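Local coordinates for trypsin-resistant surface T6 protein (Streptococcus pyogenes serotype M6, PDB 4P0D) that forms the repeating backbone subunit of pili on the bacterial surface, its copies probably linked end to end and anchored to the cell wall by sortases, at residues Y319-R324 and A360-V365; I12-G17 and T140-S145; T191-D196 and D295-K300; E212-M217 and M227-K232; K152-T157 and D312-Y317. The protein carries 1 engineered substitution. One frame throughout, in Å; residues are numbered along the deposited sequence. Where two conformers were deposited one is given.

Contact 1 of 5, residues Y319-R324 and A360-V365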
# COMPACT_ATOMS: atom_id res chain seq x y z
N TYR A 319 -17.28 -1.35 14.12
CA TYR A 319 -18.73 -1.30 14.28
C TYR A 319 -19.07 -0.40 15.46
O TYR A 319 -18.19 -0.01 16.24
CB TYR A 319 -19.29 -2.70 14.56
CG TYR A 319 -18.76 -3.76 13.61
CD1 TYR A 319 -19.09 -3.73 12.26
CD2 TYR A 319 -17.90 -4.75 14.06
CE1 TYR A 319 -18.60 -4.68 11.37
CE2 TYR A 319 -17.40 -5.72 13.18
CZ TYR A 319 -17.75 -5.68 11.84
OH TYR A 319 -17.24 -6.63 10.97
N GLN A 320 -20.35 -0.11 15.61
CA GLN A 320 -20.81 0.64 16.76
C GLN A 320 -22.05 -0.01 17.34
O GLN A 320 -22.83 -0.63 16.62
CB GLN A 320 -21.04 2.10 16.41
CG GLN A 320 -22.02 2.35 15.28
CD GLN A 320 -22.00 3.79 14.79
OE1 GLN A 320 -21.04 4.53 15.02
NE2 GLN A 320 -23.05 4.18 14.09
N ILE A 321 -22.17 0.10 18.65
CA ILE A 321 -23.27 -0.49 19.38
C ILE A 321 -24.33 0.57 19.67
O ILE A 321 -24.00 1.66 20.11
CB ILE A 321 -22.79 -1.12 20.70
CG1 ILE A 321 -21.72 -2.18 20.41
CG2 ILE A 321 -23.96 -1.76 21.46
CD1 ILE A 321 -21.08 -2.75 21.64
N ALA A 322 -25.59 0.20 19.45
CA ALA A 322 -26.72 1.08 19.67
C ALA A 322 -27.81 0.32 20.41
O ALA A 322 -27.90 -0.91 20.32
CB ALA A 322 -27.25 1.60 18.33
N PHE A 323 -28.62 1.04 21.16
CA PHE A 323 -29.75 0.44 21.86
C PHE A 323 -30.81 1.52 22.13
O PHE A 323 -30.55 2.71 21.98
CB PHE A 323 -29.30 -0.19 23.17
CG PHE A 323 -28.68 0.79 24.15
CD1 PHE A 323 -29.48 1.53 25.00
CD2 PHE A 323 -27.30 0.96 24.21
CE1 PHE A 323 -28.92 2.42 25.90
CE2 PHE A 323 -26.73 1.84 25.11
CZ PHE A 323 -27.55 2.58 25.95
N ARG A 324 -31.99 1.08 22.53
CA ARG A 324 -33.04 2.03 22.87
C ARG A 324 -33.52 1.79 24.29
O ARG A 324 -33.70 0.64 24.71
CB ARG A 324 -34.19 1.94 21.88
CG ARG A 324 -35.14 3.12 21.97
CD ARG A 324 -36.33 2.95 21.04
NE ARG A 324 -36.86 4.24 20.64
CZ ARG A 324 -37.95 4.41 19.89
NH1 ARG A 324 -38.65 3.35 19.46
NH2 ARG A 324 -38.35 5.64 19.58
N ALA A 360 -29.07 5.48 21.97
CA ALA A 360 -27.67 5.81 22.26
C ALA A 360 -26.75 5.02 21.31
O ALA A 360 -27.12 3.94 20.86
CB ALA A 360 -27.35 5.48 23.70
N ILE A 361 -25.58 5.56 21.00
CA ILE A 361 -24.60 4.85 20.18
C ILE A 361 -23.20 4.95 20.78
O ILE A 361 -22.80 6.00 21.28
CB ILE A 361 -24.56 5.39 18.72
CG1 ILE A 361 -25.92 5.20 18.05
CG2 ILE A 361 -23.50 4.66 17.91
CD1 ILE A 361 -25.99 5.85 16.68
N SER A 362 -22.47 3.85 20.71
CA SER A 362 -21.12 3.78 21.26
C SER A 362 -20.09 4.31 20.27
O SER A 362 -20.37 4.48 19.09
CB SER A 362 -20.77 2.34 21.59
OG SER A 362 -20.40 1.61 20.42
N THR A 363 -18.88 4.54 20.77
CA THR A 363 -17.71 4.72 19.93
C THR A 363 -17.35 3.39 19.23
O THR A 363 -17.97 2.35 19.49
CB THR A 363 -16.51 5.19 20.77
OG1 THR A 363 -16.38 4.35 21.92
CG2 THR A 363 -16.68 6.63 21.19
N GLN A 364 -16.31 3.41 18.40
CA GLN A 364 -16.03 2.29 17.48
C GLN A 364 -15.42 1.07 18.17
O GLN A 364 -14.45 1.18 18.92
CB GLN A 364 -15.09 2.74 16.36
CG GLN A 364 -15.57 3.89 15.49
CD GLN A 364 -15.16 5.25 16.02
OE1 GLN A 364 -15.00 5.43 17.22
NE2 GLN A 364 -14.99 6.22 15.13
N VAL A 365 -15.98 -0.09 17.87
CA VAL A 365 -15.61 -1.34 18.49
C VAL A 365 -15.29 -2.44 17.48
O VAL A 365 -15.83 -2.46 16.38
CB VAL A 365 -16.73 -1.84 19.45
CG1 VAL A 365 -17.01 -0.79 20.51
CG2 VAL A 365 -18.01 -2.21 18.71
O HOH W 1 -18.98 5.13 16.82
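Tyr319 and Val365 form an antiparallel hydrogen-bonded pair, Tyr319 N reaching Val365 O at 2.9 Å and Val365 N reaching Tyr319 O at 2.7 Å. Phe323 and Ala360 make a second pair of this kind with longer bonds. Between the two the register slips by one residue, and Ser362 fills the break. Its amide donates to Ile321 O, while its hydroxyl, rather than a main-chain carbonyl, accepts Ile321 N: the nitrogen lies 2.9 Å from Ser362 OG, with an N-H...O angle of 168°. The same OG gives its own proton to Thr363 O, so a short side chain that both accepts and donates is well suited here. A water adds a further link by donating to Gln320 OE1 and Ser362 O; the NE2 of this glutamine is bonded to Thr470.

The segments belong to a prealbumin-like fold, where strand 320-327 is the middle of three, with 359-361 antiparallel on one flank and 470-479 parallel on the other.

Apolar contacts fill in around these two ladders. Chi1 of 61° puts CG of Phe323 between its own N and carbonyl carbon, and Ala360 CB sits over the ring face in a CH-pi contact, 4.1 Å from the centroid and 27° off the normal; a methyl is small enough to fit there. Phe339 meets the same ring edge-to-face. Beyond the pair, Ile361 turns CG1 to Ala322 CB (3.8 Å) and lays CG2 against the amide carbon CD of Gln320 (3.6 Å). Ile321 and Val365 cross at about a right angle, CG1 to CG2, 4.1 Å apart.

Contact 2 of 5, residues I12-G17 and T140-S145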
# COMPACT_ATOMS: atom_id res chain seq x y z
N ILE A 12 12.83 -12.96 -30.81
CA ILE A 12 12.86 -12.83 -29.37
C ILE A 12 11.84 -13.82 -28.80
O ILE A 12 10.69 -13.85 -29.25
CB ILE A 12 12.53 -11.40 -28.92
CG1 ILE A 12 13.55 -10.42 -29.51
CG2 ILE A 12 12.58 -11.31 -27.40
CD1 ILE A 12 13.13 -8.96 -29.44
N THR A 13 12.27 -14.65 -27.86
CA THR A 13 11.34 -15.54 -27.14
C THR A 13 11.17 -15.11 -25.67
O THR A 13 11.82 -14.16 -25.20
CB THR A 13 11.82 -17.00 -27.17
OG1 THR A 13 13.11 -17.06 -26.59
CG2 THR A 13 11.88 -17.51 -28.59
N ASN A 14 10.29 -15.81 -24.96
CA ASN A 14 10.01 -15.54 -23.55
C ASN A 14 9.45 -14.15 -23.30
O ASN A 14 9.78 -13.50 -22.30
CB ASN A 14 11.26 -15.76 -22.66
CG ASN A 14 10.89 -15.97 -21.19
OD1 ASN A 14 9.89 -16.63 -20.90
ND2 ASN A 14 11.68 -15.41 -20.28
N ILE A 15 8.55 -13.72 -24.18
CA ILE A 15 7.91 -12.42 -24.05
C ILE A 15 6.63 -12.59 -23.23
O ILE A 15 5.66 -13.22 -23.68
CB ILE A 15 7.59 -11.80 -25.42
CG1 ILE A 15 8.87 -11.69 -26.25
CG2 ILE A 15 6.97 -10.42 -25.25
CD1 ILE A 15 8.70 -10.97 -27.58
N GLU A 16 6.64 -12.05 -22.02
CA GLU A 16 5.52 -12.14 -21.11
C GLU A 16 4.93 -10.76 -20.88
O GLU A 16 5.63 -9.75 -20.95
CB GLU A 16 5.99 -12.72 -19.77
CG GLU A 16 6.37 -14.19 -19.79
CD GLU A 16 7.17 -14.59 -18.55
OE1 GLU A 16 8.34 -14.15 -18.37
OE2 GLU A 16 6.62 -15.32 -17.73
N GLY A 17 3.64 -10.71 -20.62
CA GLY A 17 3.02 -9.48 -20.22
C GLY A 17 2.66 -8.55 -21.34
O GLY A 17 2.21 -7.46 -21.08
N THR A 140 18.32 -15.65 -32.46
CA THR A 140 17.22 -15.81 -31.50
C THR A 140 17.76 -15.51 -30.11
O THR A 140 18.80 -16.06 -29.72
CB THR A 140 16.68 -17.24 -31.54
OG1 THR A 140 16.32 -17.55 -32.90
CG2 THR A 140 15.46 -17.40 -30.63
N SER A 141 17.07 -14.64 -29.38
CA SER A 141 17.44 -14.31 -28.01
C SER A 141 16.27 -14.51 -27.06
O SER A 141 15.15 -14.18 -27.39
CB SER A 141 17.94 -12.88 -27.90
OG SER A 141 18.99 -12.68 -28.82
N VAL A 142 16.56 -15.03 -25.88
CA VAL A 142 15.56 -15.18 -24.80
C VAL A 142 15.46 -13.87 -24.01
O VAL A 142 16.44 -13.39 -23.40
CB VAL A 142 15.94 -16.35 -23.89
CG1 VAL A 142 14.93 -16.53 -22.76
CG2 VAL A 142 16.06 -17.63 -24.71
N ALA A 143 14.28 -13.27 -24.02
CA ALA A 143 14.07 -12.05 -23.30
C ALA A 143 14.20 -12.35 -21.82
O ALA A 143 13.91 -13.48 -21.37
CB ALA A 143 12.71 -11.46 -23.60
N LYS A 144 14.66 -11.34 -21.08
CA LYS A 144 14.84 -11.42 -19.64
C LYS A 144 14.12 -10.28 -18.93
O LYS A 144 14.35 -9.10 -19.21
CB LYS A 144 16.33 -11.42 -19.28
CG LYS A 144 16.57 -11.56 -17.78
CD LYS A 144 18.02 -11.89 -17.47
CE LYS A 144 18.37 -11.51 -16.04
NZ LYS A 144 19.70 -12.07 -15.67
N SER A 145 13.25 -10.64 -18.00
CA SER A 145 12.45 -9.68 -17.29
C SER A 145 12.31 -10.06 -15.81
O SER A 145 12.58 -11.21 -15.43
CB SER A 145 11.06 -9.61 -17.96
OG SER A 145 10.40 -10.85 -17.84
O HOH W 2 10.04 -12.44 -19.74
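Ile12 and Thr13 run parallel to Ser141 and Val142 as two bridged pairs, with Thr13, the last strand residue, bonded through both its N and its O: Thr13 N donates to Ser141 O at 3.0 Å, and Thr13 O accepts Ala143 N at 2.9 Å. Past this point the chains drift apart, and side chains take over. Asn14 has positive backbone angles, a conformation asparagine tolerates well. With its CG anti to the backbone N (chi1 -160°), its amide reaches across to the other chain, where ND2 donates to Ala143 O at 3.1 Å. The bond is nearly straight at 168°, and the acceptor lies close to the amide plane. Further along, a water donates to Asn14 O and Glu16 OE1 and accepts from Ser145 OG, which is also hydrogen-bonded to Arg107.

The apolar contacts are modest. Ile12 CG2 meets Ala143 CB at 3.8 Å, and Ile12 also packs on Ile112 and Ala98; the compact methyl of Ala143 suits a place where it approaches Thr13 O as well. On the other face Val142 brings CG2 to Thr13 OG1 at 3.5 Å. Beta-branched residues such as these suit an extended strand.

Thr13 also touches Thr85, which with Ser82 binds the calcium ion about 8 Å from the Thr13 side chain. The parallel pairing of the first strand, 7-13, with the late strand 139-155 brings the beginning and end of the N-terminal Ig-like domain side by side.

Contact 3 of 5, residues T191-D196 and D295-K300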
# COMPACT_ATOMS: atom_id res chain seq x y z
N THR A 191 14.75 3.48 -10.16
CA THR A 191 13.80 3.89 -9.15
C THR A 191 13.39 2.67 -8.29
O THR A 191 13.05 1.60 -8.81
CB THR A 191 12.56 4.57 -9.76
OG1 THR A 191 12.92 5.80 -10.39
CG2 THR A 191 11.52 4.86 -8.70
N VAL A 192 13.47 2.86 -6.98
CA VAL A 192 13.00 1.90 -5.96
C VAL A 192 12.36 2.75 -4.87
O VAL A 192 13.07 3.24 -4.00
CB VAL A 192 14.17 1.13 -5.29
CG1 VAL A 192 13.64 0.11 -4.28
CG2 VAL A 192 15.06 0.45 -6.29
N TYR A 193 11.05 2.94 -4.92
CA TYR A 193 10.39 3.99 -4.14
C TYR A 193 9.10 3.48 -3.48
O TYR A 193 8.19 3.04 -4.19
CB TYR A 193 10.08 5.15 -5.07
CG TYR A 193 9.64 6.45 -4.46
CD1 TYR A 193 8.40 6.59 -3.86
CD2 TYR A 193 10.44 7.59 -4.57
CE1 TYR A 193 7.98 7.80 -3.35
CE2 TYR A 193 10.05 8.80 -4.05
CZ TYR A 193 8.80 8.90 -3.45
OH TYR A 193 8.40 10.10 -2.94
N VAL A 194 9.01 3.59 -2.16
CA VAL A 194 7.87 3.05 -1.40
C VAL A 194 7.04 4.15 -0.73
O VAL A 194 7.58 5.13 -0.18
CB VAL A 194 8.34 1.96 -0.39
CG1 VAL A 194 7.17 1.42 0.44
CG2 VAL A 194 9.05 0.83 -1.14
N SER A 195 5.71 4.03 -0.84
CA SER A 195 4.78 4.99 -0.23
C SER A 195 3.63 4.28 0.48
O SER A 195 3.24 3.16 0.11
CB SER A 195 4.19 5.94 -1.28
OG SER A 195 5.15 6.39 -2.21
N ASP A 196 3.09 4.93 1.50
CA ASP A 196 1.77 4.59 2.03
C ASP A 196 1.12 5.85 2.55
O ASP A 196 1.80 6.82 2.90
CB ASP A 196 1.88 3.53 3.13
CG ASP A 196 0.58 2.74 3.36
OD1 ASP A 196 -0.47 3.09 2.82
OD2 ASP A 196 0.62 1.77 4.14
N ASP A 295 13.77 10.10 -6.89
CA ASP A 295 13.95 10.03 -5.44
C ASP A 295 13.44 11.27 -4.71
O ASP A 295 13.85 11.51 -3.58
CB ASP A 295 15.43 9.83 -5.14
CG ASP A 295 16.29 10.98 -5.64
OD1 ASP A 295 15.73 12.06 -5.96
OD2 ASP A 295 17.53 10.79 -5.68
N ASN A 296 12.58 12.06 -5.34
CA ASN A 296 12.00 13.20 -4.66
C ASN A 296 11.04 12.67 -3.58
O ASN A 296 10.09 11.99 -3.90
CB ASN A 296 11.23 14.06 -5.66
CG ASN A 296 10.64 15.30 -5.04
OD1 ASN A 296 9.91 15.24 -4.04
ND2 ASN A 296 10.90 16.44 -5.65
N LEU A 297 11.31 12.97 -2.32
CA LEU A 297 10.50 12.43 -1.22
C LEU A 297 9.29 13.28 -0.85
O LEU A 297 8.46 12.83 -0.08
CB LEU A 297 11.36 12.27 0.02
CG LEU A 297 12.48 11.26 -0.09
CD1 LEU A 297 13.16 11.19 1.26
CD2 LEU A 297 11.93 9.91 -0.51
N ASP A 298 9.18 14.48 -1.40
CA ASP A 298 8.00 15.31 -1.16
C ASP A 298 6.77 14.72 -1.82
O ASP A 298 5.66 14.93 -1.35
CB ASP A 298 8.17 16.74 -1.69
CG ASP A 298 9.28 17.47 -0.99
OD1 ASP A 298 9.47 17.20 0.21
OD2 ASP A 298 9.98 18.27 -1.65
N LYS A 299 6.95 14.01 -2.92
CA LYS A 299 5.85 13.65 -3.76
C LYS A 299 6.22 12.43 -4.56
O LYS A 299 7.25 12.41 -5.26
CB LYS A 299 5.55 14.80 -4.72
CG LYS A 299 4.33 14.59 -5.61
CD LYS A 299 4.39 15.50 -6.84
CE LYS A 299 3.41 15.07 -7.92
NZ LYS A 299 2.02 14.98 -7.40
N LYS A 300 5.38 11.41 -4.46
CA LYS A 300 5.61 10.19 -5.20
C LYS A 300 5.54 10.46 -6.70
O LYS A 300 4.90 11.40 -7.14
CB LYS A 300 4.65 9.10 -4.75
CG LYS A 300 3.20 9.37 -5.08
CD LYS A 300 2.32 8.58 -4.14
CE LYS A 300 0.85 8.87 -4.40
NZ LYS A 300 -0.01 7.98 -3.58
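The hydrophilic loop 295-300 folds back over strand 192-197, and Tyr193 is the side chain that ties the two together. Its CG stands anti to the backbone N (chi1 -169°), which aims the ring at the loop. There the phenol OH donates to Asn296 O at 2.7 Å; the oxygen lies at the ring edge, near the ring plane, and the donor approaches at a C=O...O angle of 142°. Tyrosine suits this place because one long, flat side chain can bury its ring against the loop and still end in a donor for a backbone carbonyl.

The strand belongs to the Cna-B-like domain and is flanked by strands 242-247 and 276-285, while the loop joins 276-285 to 307-316, so the contact lays this connection against strand 192-197. Asn296 shapes the loop: its OD1 weakly accepts Asp298 N at 2.8 Å, as in an Asx turn. Asn244, on strand 242-247, has a foot on each side, bonding both Ser195 OG and Leu297 O.

Around the ring, Lys300 crosses the tyrosine at about a right angle, its CB 3.8 Å from Tyr193 CE1. The same CB is 3.7 Å from Ser195 OG. The aliphatic part of the lysine does this packing, while its extended chain carries NZ onward to a salt bridge with Glu281. Leu297 brings CD2 to 4.2 Å from Tyr193 CE2, and also packs on Ile235.

Contact 4 of 5, residues E212-M217 and M227-K232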
# COMPACT_ATOMS: atom_id res chain seq x y z
N GLU A 212 14.15 -3.22 8.23
CA GLU A 212 15.12 -4.29 8.40
C GLU A 212 15.66 -4.63 7.02
O GLU A 212 14.93 -4.62 6.04
CB GLU A 212 14.49 -5.53 9.07
CG GLU A 212 15.33 -6.82 9.06
CD GLU A 212 14.96 -7.79 7.93
OE1 GLU A 212 13.77 -8.20 7.91
OE2 GLU A 212 15.84 -8.17 7.09
N TRP A 213 16.96 -4.88 6.95
CA TRP A 213 17.62 -5.25 5.70
C TRP A 213 18.80 -6.16 6.07
O TRP A 213 19.57 -5.85 6.98
CB TRP A 213 18.10 -4.00 4.97
CG TRP A 213 18.89 -4.28 3.71
CD1 TRP A 213 18.41 -4.73 2.52
CD2 TRP A 213 20.29 -4.10 3.54
NE1 TRP A 213 19.44 -4.86 1.61
CE2 TRP A 213 20.60 -4.46 2.21
CE3 TRP A 213 21.30 -3.64 4.37
CZ2 TRP A 213 21.90 -4.39 1.71
CZ3 TRP A 213 22.58 -3.58 3.87
CH2 TRP A 213 22.87 -3.95 2.55
N LYS A 214 18.90 -7.28 5.38
CA LYS A 214 19.90 -8.31 5.68
C LYS A 214 19.87 -8.77 7.14
O LYS A 214 20.91 -9.07 7.71
CB LYS A 214 21.30 -7.82 5.30
CG LYS A 214 21.50 -7.67 3.80
CD LYS A 214 22.96 -7.86 3.39
CE LYS A 214 23.88 -6.95 4.17
NZ LYS A 214 25.13 -6.67 3.41
N GLY A 215 18.69 -8.80 7.75
CA GLY A 215 18.56 -9.24 9.12
C GLY A 215 19.13 -8.27 10.15
O GLY A 215 19.42 -8.67 11.27
N LYS A 216 19.29 -7.01 9.75
CA LYS A 216 19.77 -5.94 10.63
C LYS A 216 18.75 -4.81 10.66
O LYS A 216 18.19 -4.46 9.64
CB LYS A 216 21.09 -5.40 10.09
CG LYS A 216 22.18 -6.45 10.02
CD LYS A 216 23.42 -5.90 9.34
CE LYS A 216 24.55 -6.90 9.41
NZ LYS A 216 25.85 -6.21 9.26
N MET A 217 18.52 -4.21 11.83
CA MET A 217 17.62 -3.07 11.90
C MET A 217 18.36 -1.81 11.47
O MET A 217 19.51 -1.58 11.86
CB MET A 217 17.09 -2.85 13.33
CG MET A 217 16.20 -3.96 13.83
SD MET A 217 14.78 -4.33 12.77
CE MET A 217 14.17 -2.69 12.50
N MET A 227 19.96 4.16 7.76
CA MET A 227 21.35 3.70 7.90
C MET A 227 21.43 2.26 8.40
O MET A 227 20.83 1.93 9.43
CB MET A 227 22.09 4.60 8.90
CG MET A 227 22.06 6.10 8.57
SD MET A 227 22.76 6.52 6.96
CE MET A 227 24.47 6.03 7.23
N VAL A 228 22.17 1.42 7.68
CA VAL A 228 22.54 0.08 8.14
C VAL A 228 24.01 -0.14 7.83
O VAL A 228 24.49 0.20 6.74
CB VAL A 228 21.74 -1.05 7.43
CG1 VAL A 228 21.99 -2.39 8.13
CG2 VAL A 228 20.26 -0.76 7.42
N GLU A 229 24.73 -0.73 8.78
CA GLU A 229 26.18 -1.02 8.63
C GLU A 229 27.01 0.16 8.05
O GLU A 229 27.89 -0.05 7.22
CB GLU A 229 26.45 -2.36 7.87
CG GLU A 229 25.70 -2.63 6.56
CD GLU A 229 25.92 -4.05 6.01
OE1 GLU A 229 25.78 -5.03 6.76
OE2 GLU A 229 26.22 -4.20 4.81
N ASN A 230 26.74 1.37 8.57
CA ASN A 230 27.34 2.62 8.09
C ASN A 230 27.02 2.94 6.62
O ASN A 230 27.63 3.83 6.02
CB ASN A 230 28.88 2.67 8.32
CG ASN A 230 29.26 2.98 9.76
OD1 ASN A 230 28.51 3.64 10.49
ND2 ASN A 230 30.45 2.53 10.17
N THR A 231 26.06 2.23 6.06
CA THR A 231 25.63 2.44 4.69
C THR A 231 24.26 3.07 4.69
O THR A 231 23.36 2.63 5.40
CB THR A 231 25.54 1.10 3.93
OG1 THR A 231 26.83 0.50 3.90
CG2 THR A 231 25.04 1.29 2.51
N LYS A 232 24.09 4.10 3.89
CA LYS A 232 22.76 4.67 3.68
C LYS A 232 22.04 3.89 2.57
O LYS A 232 22.45 3.93 1.41
CB LYS A 232 22.90 6.13 3.29
CG LYS A 232 21.59 6.87 3.21
CD LYS A 232 21.68 8.10 2.32
CE LYS A 232 22.06 9.33 3.10
NZ LYS A 232 22.01 10.52 2.20
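Glu229 reaches from one turn to Lys214 and Lys216 on another, and its side chain can be followed outward. CB lies 4.1 Å from Lys216 NZ, and chi1 of 49° sets CG between the backbone N and the carbonyl carbon, from where the extended chain carries the carboxylate across. CD has an ammonium group near each of its oxygens. OE1 takes Lys216 NZ at 2.8 Å, nearly along the C-O axis; OE2 takes Lys214 NZ at 3.0 Å on its syn side, 29° out of the carboxylate plane. A glutamate is long enough to span the gap between the turns and offers an oxygen to each lysine, which fixes the carboxylate in rotation. OE2 also comes 3.8 Å from Trp213 CZ3, with the carboxylate and indole planes 79° apart. Lys214 NZ has a second acidic partner in Glu253, and Lys214 CG lies over the centre of the Trp213 face.

Beneath the charges Val228 CG1 meets the indole edge, 4.0 Å from Trp213 CE3, and also Lys216 CB at 3.7 Å. Trp213 NE1 is bonded to Leu252 O. Both segments make type I' turns, 213-216 and 228-231, which join strands 202-213 to 216-220 and 225-228 to 231-238, with Ile233 of the last packing against both Trp213 and Val228.

Contact 5 of 5, residues K152-T157 and D312-Y317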
# COMPACT_ATOMS: atom_id res chain seq x y z
N LYS A 152 1.27 -6.13 1.72
CA LYS A 152 1.06 -5.49 2.99
C LYS A 152 0.24 -6.36 3.93
O LYS A 152 -0.76 -6.97 3.54
CB LYS A 152 0.38 -4.14 2.84
CG LYS A 152 0.23 -3.42 4.18
CD LYS A 152 0.11 -1.91 4.07
CE LYS A 152 -1.31 -1.49 3.71
NZ LYS A 152 -1.66 -0.11 4.13
N LYS A 153 0.67 -6.40 5.18
CA LYS A 153 -0.02 -7.12 6.22
C LYS A 153 -0.29 -6.19 7.41
O LYS A 153 0.43 -5.21 7.62
CB LYS A 153 0.81 -8.31 6.68
CG LYS A 153 0.89 -9.48 5.72
CD LYS A 153 1.87 -10.50 6.29
CE LYS A 153 2.24 -11.60 5.30
NZ LYS A 153 1.37 -12.80 5.43
N VAL A 154 -1.32 -6.52 8.18
CA VAL A 154 -1.67 -5.79 9.38
C VAL A 154 -1.93 -6.77 10.53
O VAL A 154 -2.49 -7.84 10.33
CB VAL A 154 -2.84 -4.80 9.19
CG1 VAL A 154 -4.15 -5.51 8.84
CG2 VAL A 154 -3.02 -3.93 10.42
N THR A 155 -1.46 -6.40 11.72
CA THR A 155 -1.78 -7.17 12.92
C THR A 155 -2.20 -6.19 14.00
O THR A 155 -2.06 -4.98 13.83
CB THR A 155 -0.58 -7.99 13.38
OG1 THR A 155 0.53 -7.11 13.63
CG2 THR A 155 -0.21 -9.03 12.29
N GLY A 156 -2.74 -6.72 15.10
CA GLY A 156 -3.30 -5.88 16.17
C GLY A 156 -4.81 -5.81 16.09
O GLY A 156 -5.46 -5.19 16.94
N THR A 157 -5.35 -6.46 15.06
CA THR A 157 -6.77 -6.49 14.76
C THR A 157 -7.40 -7.76 15.31
O THR A 157 -6.70 -8.69 15.77
CB THR A 157 -6.98 -6.50 13.22
OG1 THR A 157 -6.10 -7.47 12.64
CG2 THR A 157 -6.69 -5.12 12.59
N ASP A 312 -0.75 -2.50 -2.80
CA ASP A 312 -1.50 -3.36 -1.91
C ASP A 312 -2.15 -2.49 -0.83
O ASP A 312 -1.66 -1.41 -0.49
CB ASP A 312 -0.60 -4.44 -1.29
CG ASP A 312 -1.39 -5.69 -0.84
OD1 ASP A 312 -2.61 -5.81 -1.11
OD2 ASP A 312 -0.77 -6.57 -0.21
N SER A 313 -3.27 -3.00 -0.33
CA SER A 313 -4.10 -2.30 0.63
C SER A 313 -4.73 -3.30 1.58
O SER A 313 -5.05 -4.43 1.20
CB SER A 313 -5.19 -1.54 -0.13
OG SER A 313 -5.96 -0.74 0.75
N LYS A 314 -4.86 -2.90 2.85
CA LYS A 314 -5.60 -3.69 3.83
C LYS A 314 -6.72 -2.80 4.37
O LYS A 314 -6.52 -1.62 4.63
CB LYS A 314 -4.69 -4.16 4.96
CG LYS A 314 -3.57 -5.11 4.52
CD LYS A 314 -4.06 -6.45 3.98
CE LYS A 314 -4.96 -7.19 4.95
NZ LYS A 314 -5.54 -8.41 4.33
N ILE A 315 -7.91 -3.35 4.49
CA ILE A 315 -9.03 -2.58 5.01
C ILE A 315 -9.27 -3.11 6.39
O ILE A 315 -9.31 -4.34 6.61
CB ILE A 315 -10.29 -2.74 4.13
CG1 ILE A 315 -9.97 -2.52 2.66
CG2 ILE A 315 -11.39 -1.77 4.57
CD1 ILE A 315 -11.10 -2.97 1.74
N VAL A 316 -9.42 -2.21 7.34
CA VAL A 316 -9.78 -2.61 8.67
C VAL A 316 -11.13 -2.01 9.01
O VAL A 316 -11.40 -0.87 8.67
CB VAL A 316 -8.69 -2.22 9.68
CG1 VAL A 316 -9.09 -2.62 11.08
CG2 VAL A 316 -7.37 -2.91 9.30
N TYR A 317 -11.95 -2.80 9.69
CA TYR A 317 -13.36 -2.45 9.95
C TYR A 317 -13.63 -2.14 11.43
O TYR A 317 -12.95 -2.64 12.32
CB TYR A 317 -14.25 -3.58 9.48
CG TYR A 317 -14.16 -3.81 7.99
CD1 TYR A 317 -14.89 -3.01 7.10
CD2 TYR A 317 -13.33 -4.78 7.45
CE1 TYR A 317 -14.80 -3.19 5.73
CE2 TYR A 317 -13.24 -4.97 6.08
CZ TYR A 317 -13.99 -4.17 5.23
OH TYR A 317 -13.90 -4.34 3.87
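Lys152 and Lys314 slide past each other in opposite directions beside the intramolecular isopeptide bond of this pilin domain, in which Lys152 NZ is covalently joined to Asn278 CG. Such Lys-Asn crosslinks are a hallmark of Gram-positive pilins, and here Asp196 OD2 is hydrogen-bonded to the same NZ, consistent with the acidic residue that accompanies them. A bend at chi3 (81°) turns the end of the Lys152 chain, while Lys314, bent at chi2 and chi3, folds back over the Lys152 backbone so that its CD lies 3.4 Å from Lys152 O. The two CG atoms, of Lys152 and Lys314, are 4.2 Å apart.

Strands 139-155 and 307-316 run in nearly the same direction here, yet side chains rather than a backbone ladder join them. Asp312 supplies the polar link: its OD2 accepts Lys152 N at 2.8 Å, a nearly straight bond (171°) to the anti side of the carboxylate and 29° out of its plane. A short acid can reach across to an amide in this way. At the other end branched side chains cross obliquely: Val154 CG1 meets Val316 CG2 at 4.2 Å, and Thr157 CG2 reaches Val316 CG1 at 3.8 Å.

The contacts follow the long axis of an extended three-domain pilin. Contact 2 lies in the N-terminal domain and contact 1 in the C-terminal part, on opposite sides of the chain's centre, with centres about 58 Å apart. Strand 139-155 serves both contact 2 and contact 5, whose centres are about 37 Å apart, and so runs from the first domain into the middle one. Contacts 3 and 4 are nested within the loop closed by contact 5; contact 3 touches contact 5 through Asp196 and Lys152, beside the isopeptide bond. Segment 312-317 then leads almost directly into 319-324 of contact 1. A long, interrupted strand and a short link thus join the domains, consistent with an elongated subunit of a pilus shaft.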